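Local coordinates for protein ribonuclease T2 (Homo sapiens, PDB 3T0O) that cuts single-stranded RNA, preferring sites between a purine and a uridine, and so supplies RNA fragments that TLR8 senses in innate immunity, at residues 152-164 and 211-223. Residues are numbered along the deposited sequence; the frame is centred on the assembly and turned at random.
Sequences YGVIPKIQCLPPS and SRGLRVCEDGPVF. With NAG (2-acetamido-2-deoxy-beta-D-glucopyranose), chain C.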
loop_
_atom_site.group_PDB
_atom_site.type_symbol
_atom_site.label_atom_id
_atom_site.label_comp_id
_atom_site.label_asym_id
_atom_site.label_seq_id
_atom_site.Cartn_x
_atom_site.Cartn_y
_atom_site.Cartn_z
ATOM N N TYR A 152 -4.489 10.706 11.214
ATOM C CA TYR A 152 -5.259 9.470 11.319
ATOM C C TYR A 152 -5.580 9.005 12.721
ATOM O O TYR A 152 -6.410 8.107 12.897
ATOM C CB TYR A 152 -4.498 8.347 10.599
ATOM C CG TYR A 152 -4.445 8.582 9.127
ATOM C CD1 TYR A 152 -5.600 8.715 8.395
ATOM C CD2 TYR A 152 -3.264 8.718 8.480
ATOM C CE1 TYR A 152 -5.538 8.940 6.988
ATOM C CE2 TYR A 152 -3.186 8.930 7.085
ATOM C CZ TYR A 152 -4.320 9.058 6.377
ATOM O OH TYR A 152 -4.226 9.232 5.027
ATOM N N GLY A 153 -4.948 9.609 13.713
ATOM C CA GLY A 153 -5.263 9.242 15.091
ATOM C C GLY A 153 -4.693 7.904 15.518
ATOM O O GLY A 153 -5.024 7.440 16.628
ATOM N N VAL A 154 -3.814 7.342 14.701
ATOM C CA VAL A 154 -3.187 6.086 14.960
ATOM C C VAL A 154 -1.776 6.166 14.419
ATOM O O VAL A 154 -1.495 6.969 13.549
ATOM C CB VAL A 154 -3.923 4.902 14.269
ATOM C CG1 VAL A 154 -5.324 4.703 14.827
ATOM C CG2 VAL A 154 -3.989 5.081 12.733
ATOM N N ILE A 155 -0.885 5.324 14.941
ATOM C CA ILE A 155 0.536 5.390 14.530
ATOM C C ILE A 155 0.720 4.491 13.305
ATOM O O ILE A 155 0.359 3.313 13.340
ATOM C CB ILE A 155 1.444 4.834 15.657
ATOM C CG1 ILE A 155 1.222 5.544 17.014
ATOM C CG2 ILE A 155 2.899 4.860 15.207
ATOM C CD1 ILE A 155 1.148 7.009 16.942
ATOM N N PRO A 156 1.222 5.069 12.219
ATOM C CA PRO A 156 1.453 4.279 11.003
ATOM C C PRO A 156 2.769 3.544 11.178
ATOM O O PRO A 156 3.598 3.936 12.027
ATOM C CB PRO A 156 1.593 5.338 9.934
ATOM C CG PRO A 156 2.254 6.460 10.652
ATOM C CD PRO A 156 1.645 6.464 12.057
ATOM N N LYS A 157 2.991 2.528 10.330
ATOM C CA LYS A 157 4.311 1.991 10.193
ATOM C C LYS A 157 4.849 2.591 8.907
ATOM O O LYS A 157 4.164 2.703 7.881
ATOM C CB LYS A 157 4.240 0.466 10.028
ATOM C CG LYS A 157 3.618 -0.230 11.188
ATOM C CD LYS A 157 3.845 -1.768 11.061
ATOM N N ILE A 158 6.091 2.998 8.957
ATOM C CA ILE A 158 6.689 3.655 7.822
ATOM C C ILE A 158 7.969 2.911 7.458
ATOM O O ILE A 158 8.840 2.693 8.321
ATOM C CB ILE A 158 7.025 5.062 8.152
ATOM C CG1 ILE A 158 5.818 5.881 8.651
ATOM C CG2 ILE A 158 7.666 5.789 6.907
ATOM C CD1 ILE A 158 6.246 7.095 9.335
ATOM N N GLN A 159 8.056 2.468 6.186
ATOM C CA GLN A 159 9.109 1.571 5.816
ATOM C C GLN A 159 9.916 2.203 4.667
ATOM O O GLN A 159 9.378 2.966 3.881
ATOM C CB GLN A 159 8.605 0.227 5.292
ATOM C CG GLN A 159 7.934 -0.484 6.454
ATOM C CD GLN A 159 6.967 -1.424 6.015
ATOM O OE1 GLN A 159 6.066 -1.084 5.250
ATOM N NE2 GLN A 159 7.055 -2.639 6.566
ATOM N N CYS A 160 11.194 1.860 4.662
ATOM C CA CYS A 160 12.198 2.540 3.826
ATOM C C CYS A 160 13.060 1.505 3.136
ATOM O O CYS A 160 13.277 0.401 3.652
ATOM C CB CYS A 160 13.145 3.395 4.672
ATOM S SG CYS A 160 12.468 4.980 5.152
ATOM N N LEU A 161 13.638 1.932 2.015
ATOM C CA LEU A 161 14.816 1.195 1.472
ATOM C C LEU A 161 16.043 1.772 2.064
ATOM O O LEU A 161 16.167 2.940 2.206
ATOM C CB LEU A 161 14.852 1.278 -0.062
ATOM C CG LEU A 161 13.632 0.514 -0.591
ATOM C CD1 LEU A 161 13.882 0.594 -2.110
ATOM C CD2 LEU A 161 13.527 -0.970 -0.182
ATOM N N PRO A 162 16.988 0.945 2.494
ATOM C CA PRO A 162 18.198 1.523 3.064
ATOM C C PRO A 162 19.077 2.184 2.011
ATOM O O PRO A 162 18.838 1.994 0.800
ATOM C CB PRO A 162 18.915 0.288 3.619
ATOM C CG PRO A 162 18.589 -0.779 2.521
ATOM C CD PRO A 162 17.083 -0.527 2.344
ATOM N N PRO A 163 20.088 2.946 2.450
ATOM C CA PRO A 163 21.019 3.530 1.478
ATOM C C PRO A 163 21.710 2.416 0.639
ATOM O O PRO A 163 21.977 1.344 1.146
ATOM C CB PRO A 163 22.035 4.292 2.348
ATOM C CG PRO A 163 21.589 4.219 3.801
ATOM C CD PRO A 163 20.333 3.361 3.851
ATOM N N SER A 164 21.905 2.629 -0.653
ATOM C CA SER A 164 22.586 1.607 -1.468
ATOM C C SER A 164 23.902 2.193 -1.957
ATOM O O SER A 164 24.016 3.419 -2.027
ATOM C CB SER A 164 21.732 1.161 -2.656
ATOM O OG SER A 164 21.336 2.264 -3.461
ATOM N N SER A 211 8.891 -8.429 1.696
ATOM C CA SER A 211 9.236 -7.025 1.906
ATOM C C SER A 211 10.142 -6.403 0.830
ATOM O O SER A 211 10.190 -5.174 0.682
ATOM C CB SER A 211 9.801 -6.768 3.313
ATOM N N ARG A 212 10.849 -7.243 0.072
ATOM C CA ARG A 212 11.756 -6.770 -0.979
ATOM C C ARG A 212 12.624 -5.617 -0.551
ATOM O O ARG A 212 12.894 -4.693 -1.291
ATOM C CB ARG A 212 11.052 -6.484 -2.328
ATOM C CG ARG A 212 10.808 -7.809 -2.946
ATOM C CD ARG A 212 10.166 -7.593 -4.202
ATOM N NE ARG A 212 11.115 -7.624 -5.305
ATOM C CZ ARG A 212 11.664 -8.713 -5.850
ATOM N NH1 ARG A 212 12.367 -8.547 -6.950
ATOM N NH2 ARG A 212 11.531 -9.966 -5.319
ATOM N N GLY A 213 13.080 -5.720 0.665
ATOM C CA GLY A 213 14.085 -4.789 1.088
ATOM C C GLY A 213 13.526 -3.674 1.963
ATOM O O GLY A 213 14.343 -3.010 2.645
ATOM N N LEU A 214 12.196 -3.496 1.951
ATOM C CA LEU A 214 11.614 -2.456 2.828
ATOM C C LEU A 214 11.766 -2.880 4.255
ATOM O O LEU A 214 11.510 -4.072 4.629
ATOM C CB LEU A 214 10.161 -2.276 2.561
ATOM C CG LEU A 214 9.976 -1.564 1.232
ATOM C CD1 LEU A 214 8.523 -1.716 0.821
ATOM C CD2 LEU A 214 10.320 -0.097 1.308
ATOM N N ARG A 215 12.243 -1.947 5.087
ATOM C CA ARG A 215 12.340 -2.240 6.515
ATOM C C ARG A 215 11.833 -1.032 7.222
ATOM O O ARG A 215 11.723 0.016 6.654
ATOM C CB ARG A 215 13.802 -2.441 6.911
ATOM C CG ARG A 215 14.432 -3.684 6.345
ATOM C CD ARG A 215 13.827 -4.958 6.885
ATOM N NE ARG A 215 14.718 -6.095 6.595
ATOM C CZ ARG A 215 14.642 -6.810 5.482
ATOM N NH1 ARG A 215 13.722 -6.466 4.557
ATOM N NH2 ARG A 215 15.496 -7.854 5.307
ATOM N N VAL A 216 11.618 -1.150 8.535
ATOM C CA VAL A 216 11.171 0.049 9.258
ATOM C C VAL A 216 12.166 1.183 9.041
ATOM O O VAL A 216 13.382 0.998 9.103
ATOM C CB VAL A 216 11.063 -0.285 10.768
ATOM C CG1 VAL A 216 12.334 -0.884 11.248
ATOM C CG2 VAL A 216 10.710 0.930 11.554
ATOM N N CYS A 217 11.644 2.388 8.764
ATOM C CA CYS A 217 12.541 3.530 8.626
ATOM C C CYS A 217 13.191 3.857 9.933
ATOM O O CYS A 217 12.510 3.920 10.958
ATOM C CB CYS A 217 11.794 4.764 8.158
ATOM S SG CYS A 217 11.031 4.605 6.551
ATOM N N GLU A 218 14.485 4.130 9.862
ATOM C CA GLU A 218 15.234 4.594 11.030
ATOM C C GLU A 218 14.879 6.047 11.376
ATOM O O GLU A 218 14.671 6.845 10.479
ATOM C CB GLU A 218 16.708 4.474 10.704
ATOM C CG GLU A 218 17.158 3.025 10.497
ATOM C CD GLU A 218 17.043 2.178 11.804
ATOM O OE1 GLU A 218 16.522 2.672 12.811
ATOM O OE2 GLU A 218 17.232 1.011 11.644
ATOM N N ASP A 219 14.822 6.426 12.664
ATOM C CA ASP A 219 14.647 7.847 12.939
ATOM C C ASP A 219 15.774 8.616 12.253
ATOM O O ASP A 219 16.955 8.152 12.160
ATOM C CB ASP A 219 14.670 8.143 14.440
ATOM C CG ASP A 219 13.489 7.530 15.197
ATOM O OD1 ASP A 219 13.599 7.401 16.445
ATOM O OD2 ASP A 219 12.464 7.216 14.569
ATOM N N GLY A 220 15.474 9.796 11.757
ATOM C CA GLY A 220 16.477 10.618 11.125
ATOM C C GLY A 220 16.099 11.015 9.711
ATOM O O GLY A 220 14.921 10.890 9.327
ATOM N N PRO A 221 17.062 11.435 8.921
ATOM C CA PRO A 221 16.739 11.919 7.574
ATOM C C PRO A 221 16.239 10.836 6.667
ATOM O O PRO A 221 16.589 9.641 6.825
ATOM C CB PRO A 221 18.083 12.497 7.038
ATOM C CG PRO A 221 18.911 12.567 8.211
ATOM C CD PRO A 221 18.469 11.670 9.259
ATOM N N VAL A 222 15.322 11.243 5.817
ATOM C CA VAL A 222 14.782 10.284 4.875
ATOM C C VAL A 222 14.547 11.024 3.553
ATOM O O VAL A 222 14.130 12.212 3.523
ATOM C CB VAL A 222 13.458 9.605 5.466
ATOM C CG1 VAL A 222 12.418 10.664 5.807
ATOM C CG2 VAL A 222 12.848 8.581 4.420
ATOM N N PHE A 223 14.831 10.326 2.483
ATOM C CA PHE A 223 14.573 10.894 1.147
ATOM C C PHE A 223 13.208 10.446 0.689
ATOM O O PHE A 223 12.883 9.258 0.702
ATOM C CB PHE A 223 15.693 10.358 0.220
ATOM C CG PHE A 223 15.693 10.885 -1.167
ATOM C CD1 PHE A 223 15.373 12.201 -1.460
ATOM C CD2 PHE A 223 16.067 10.041 -2.199
ATOM C CE1 PHE A 223 15.392 12.702 -2.812
ATOM C CE2 PHE A 223 16.096 10.535 -3.552
ATOM C CZ PHE A 223 15.760 11.865 -3.812
HETATM C C1 NAG C . -3.046 4.794 19.093
HETATM C C2 NAG C . -4.271 5.546 19.612
HETATM C C3 NAG C . -3.930 7.007 20.005
HETATM C C4 NAG C . -2.623 7.120 20.790
HETATM C C5 NAG C . -1.546 6.401 19.987
HETATM C C6 NAG C . -0.118 6.542 20.494
HETATM C C7 NAG C . -6.349 4.631 18.719
HETATM C C8 NAG C . -7.455 4.680 17.710
HETATM N N2 NAG C . -5.360 5.521 18.647
HETATM O O3 NAG C . -4.990 7.592 20.728
HETATM O O4 NAG C . -2.279 8.466 21.071
HETATM O O5 NAG C . -1.933 5.033 19.941
HETATM O O6 NAG C . -0.029 5.966 21.772
HETATM O O7 NAG C . -6.377 3.781 19.624
HETATM O O HOH W 1 9.790 4.312 11.136
#
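C160 and C217 are joined by a disulfide at the place where the two segments run side by side. Both SG atoms stand anti to their own carbonyl carbons and meet with a near-perpendicular chi3 of 95°. The bond from C160 SG to C217 SG is 2.0 Å long. Hydrocarbon closes in on the sulfurs from two quarters: the CG2 methyl of I158 lies 3.6 Å from C217 SG, and V222 CG2 presses on C160 SG. I158 and V222 also reach helix 141-152 and strand 171-180, which ties the bridge into the body of the protein.

The same residues pair through their backbones. C160 N gives its hydrogen to R215 O at 2.8 Å and R215 N answers to C160 O, the antiparallel hydrogen-bonded pair, while C217 N makes an almost straight bond, 176°, to I158 O.

On the face away from the disulfide, L214 is the bump. Its CB rests on Q159 CB, and its CD2 methyl meets L161 CD2 at 3.6 Å where the two leucines cross. L161 CD2 in turn fits into the bare backbone of G213, 3.5 Å from G213 C, and P162 CD touches G213 O. L214, at the end of the type I' turn S211-L214, has its side chain about 6 Å from that of H41, a predicted active-site residue.

The result is a short edge strand, 215-216, added beside strand 157-161 on the antiparallel sheet of the RNase T2 alpha/beta fold, with a disulfide from C217, just after it, to C160.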